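Local coordinates for protein concanavalin B (Canavalia ensiformis, PDB 6CAF) that may act as a carbohydrate-binding seed protein, a chitinase-like member of glycosyl hydrolase family 18, at residues W236-V240 with Y241-K245. Numbering follows the deposited sequence.
Sequences WTKSV and YPRDK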
loop_
_atom_site.group_PDB
_atom_site.type_symbol
_atom_site.label_atom_id
_atom_site.label_comp_id
_atom_site.label_asym_id
_atom_site.label_seq_id
_atom_site.Cartn_x
_atom_site.Cartn_y
_atom_site.Cartn_z
ATOM N N TRP A 236 14.928 -5.075 -7.698
ATOM C CA TRP A 236 14.401 -4.120 -6.726
ATOM C C TRP A 236 15.349 -3.958 -5.533
ATOM O O TRP A 236 15.464 -2.844 -4.996
ATOM C CB TRP A 236 12.973 -4.506 -6.290
ATOM C CG TRP A 236 12.008 -4.081 -7.331
ATOM C CD1 TRP A 236 11.476 -4.837 -8.318
ATOM C CD2 TRP A 236 11.538 -2.748 -7.549
ATOM N NE1 TRP A 236 10.682 -4.071 -9.122
ATOM C CE2 TRP A 236 10.708 -2.777 -8.677
ATOM C CE3 TRP A 236 11.734 -1.539 -6.893
ATOM C CZ2 TRP A 236 10.074 -1.650 -9.168
ATOM C CZ3 TRP A 236 11.121 -0.417 -7.390
ATOM C CH2 TRP A 236 10.304 -0.475 -8.510
ATOM N N THR A 237 16.026 -5.025 -5.105
ATOM C CA THR A 237 16.966 -4.847 -4.012
ATOM C C THR A 237 18.078 -3.892 -4.400
ATOM O O THR A 237 18.630 -3.209 -3.555
ATOM C CB THR A 237 17.589 -6.153 -3.505
ATOM O OG1 THR A 237 18.415 -6.760 -4.498
ATOM C CG2 THR A 237 16.524 -7.115 -3.000
ATOM N N LYS A 238 18.416 -3.851 -5.684
ATOM C CA LYS A 238 19.459 -2.907 -6.128
ATOM C C LYS A 238 18.927 -1.496 -6.345
ATOM O O LYS A 238 19.669 -0.519 -6.182
ATOM C CB LYS A 238 20.083 -3.367 -7.415
ATOM C CG LYS A 238 20.640 -4.749 -7.337
ATOM C CD LYS A 238 21.487 -4.942 -6.111
ATOM C CE LYS A 238 22.179 -6.281 -6.208
ATOM N NZ LYS A 238 23.008 -6.573 -5.008
ATOM N N SER A 239 17.849 -1.339 -6.686
ATOM C CA SER A 239 17.095 -0.096 -7.093
ATOM C C SER A 239 16.695 0.666 -5.742
ATOM O O SER A 239 16.595 1.895 -5.747
ATOM C CB SER A 239 15.840 -0.458 -7.923
ATOM O OG SER A 239 16.041 -0.399 -9.335
ATOM N N VAL A 240 16.334 0.005 -4.746
ATOM C CA VAL A 240 15.782 0.650 -3.575
ATOM C C VAL A 240 16.839 0.776 -2.493
ATOM O O VAL A 240 17.369 -0.229 -1.983
ATOM C CB VAL A 240 14.573 -0.128 -3.008
ATOM C CG1 VAL A 240 14.120 0.476 -1.674
ATOM C CG2 VAL A 240 13.450 -0.167 -4.022
ATOM N N TYR A 241 17.146 2.028 -2.167
ATOM C CA TYR A 241 17.974 2.373 -1.044
ATOM C C TYR A 241 17.086 3.054 -0.016
ATOM O O TYR A 241 16.095 3.688 -0.391
ATOM C CB TYR A 241 19.049 3.377 -1.463
ATOM C CG TYR A 241 20.020 2.896 -2.514
ATOM C CD1 TYR A 241 19.705 2.967 -3.875
ATOM C CD2 TYR A 241 21.304 2.502 -2.187
ATOM C CE1 TYR A 241 20.605 2.543 -4.858
ATOM C CE2 TYR A 241 22.227 2.107 -3.167
ATOM C CZ TYR A 241 21.868 2.137 -4.494
ATOM O OH TYR A 241 22.759 1.718 -5.450
ATOM N N PRO A 242 17.435 2.994 1.269
ATOM C CA PRO A 242 18.581 2.262 1.825
ATOM C C PRO A 242 18.372 0.768 1.867
ATOM O O PRO A 242 17.264 0.284 1.578
ATOM C CB PRO A 242 18.676 2.832 3.242
ATOM C CG PRO A 242 17.268 3.150 3.589
ATOM C CD PRO A 242 16.637 3.628 2.318
ATOM N N ARG A 243 19.410 0.033 2.254
ATOM C CA ARG A 243 19.361 -1.426 2.257
ATOM C C ARG A 243 18.797 -1.948 3.592
ATOM O O ARG A 243 19.405 -2.750 4.294
ATOM C CB ARG A 243 20.740 -2.018 1.955
ATOM C CG ARG A 243 21.446 -1.499 0.696
ATOM C CD ARG A 243 20.599 -1.378 -0.566
ATOM N NE ARG A 243 21.434 -1.380 -1.771
ATOM C CZ ARG A 243 21.056 -0.962 -2.969
ATOM N NH1 ARG A 243 19.869 -0.466 -3.149
ATOM N NH2 ARG A 243 21.870 -1.061 -4.010
ATOM N N ASP A 244 17.591 -1.518 3.889
ATOM C CA ASP A 244 16.881 -1.865 5.108
ATOM C C ASP A 244 15.805 -2.920 4.792
ATOM O O ASP A 244 15.581 -3.297 3.642
ATOM C CB ASP A 244 16.214 -0.600 5.698
ATOM C CG ASP A 244 17.178 0.412 6.270
ATOM O OD1 ASP A 244 18.359 0.111 6.527
ATOM O OD2 ASP A 244 16.718 1.555 6.498
ATOM N N LYS A 245 15.094 -3.352 5.817
ATOM C CA LYS A 245 14.006 -4.282 5.648
ATOM C C LYS A 245 12.785 -3.526 5.195
ATOM O O LYS A 245 11.885 -3.243 5.978
ATOM C CB LYS A 245 13.767 -5.001 6.959
ATOM C CG LYS A 245 13.000 -6.277 6.871
ATOM C CD LYS A 245 13.172 -7.219 8.075
ATOM C CE LYS A 245 14.584 -7.779 8.116
ATOM N NZ LYS A 245 14.696 -9.043 8.890
HETATM O O HOH W 1 16.113 4.168 -3.973
#
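T237 meets R243, in one of the arginine's two modelled conformers, through its backbone: T237 O lies above one face of the guanidinium, 3.0 Å from R243 NH1 but at too poor an angle for a hydrogen bond; R283 NH1 bonds this carbonyl instead. The threonine hydroxyl turns back to L234 O. K238 O lies at the guanidinium edge and takes a bond from R243 NH2 (3.1 Å) and a weak one from NH1, while the flexible lysine chain runs outward, a residue suited to the surface. A water lies between S239 O (2.9 Å) and Y241 N (3.0 Å). V240 leaves the helix; its O accepts R243 NH1 at 2.8 Å, the donor standing above the carbonyl plane, and R283 NH2 binds it too. With CG1 anti to the backbone N (chi1 173°), V240 sends CG2 to the edge of the W236 ring, its buried branched side chain packing between the helix end and strands 208-212 and 247-252 against I209 and L247. R243 bends at chi2 (-45°), bringing NH1 3.2 Å above the Y241 ring, over its centre; the ring covers the guanidinium face opposite T237 O. Without the ring, as with an alanine here, that second face would probably lose its aromatic cover and R204 its cation-pi partner. A cis peptide before P242 and an inverse gamma turn centred on R243 then lead the chain onward. This is a helix-to-strand loop of the TIM barrel, linking helix 227-239 to strand 247-252, with arginine binding helix-end carbonyls.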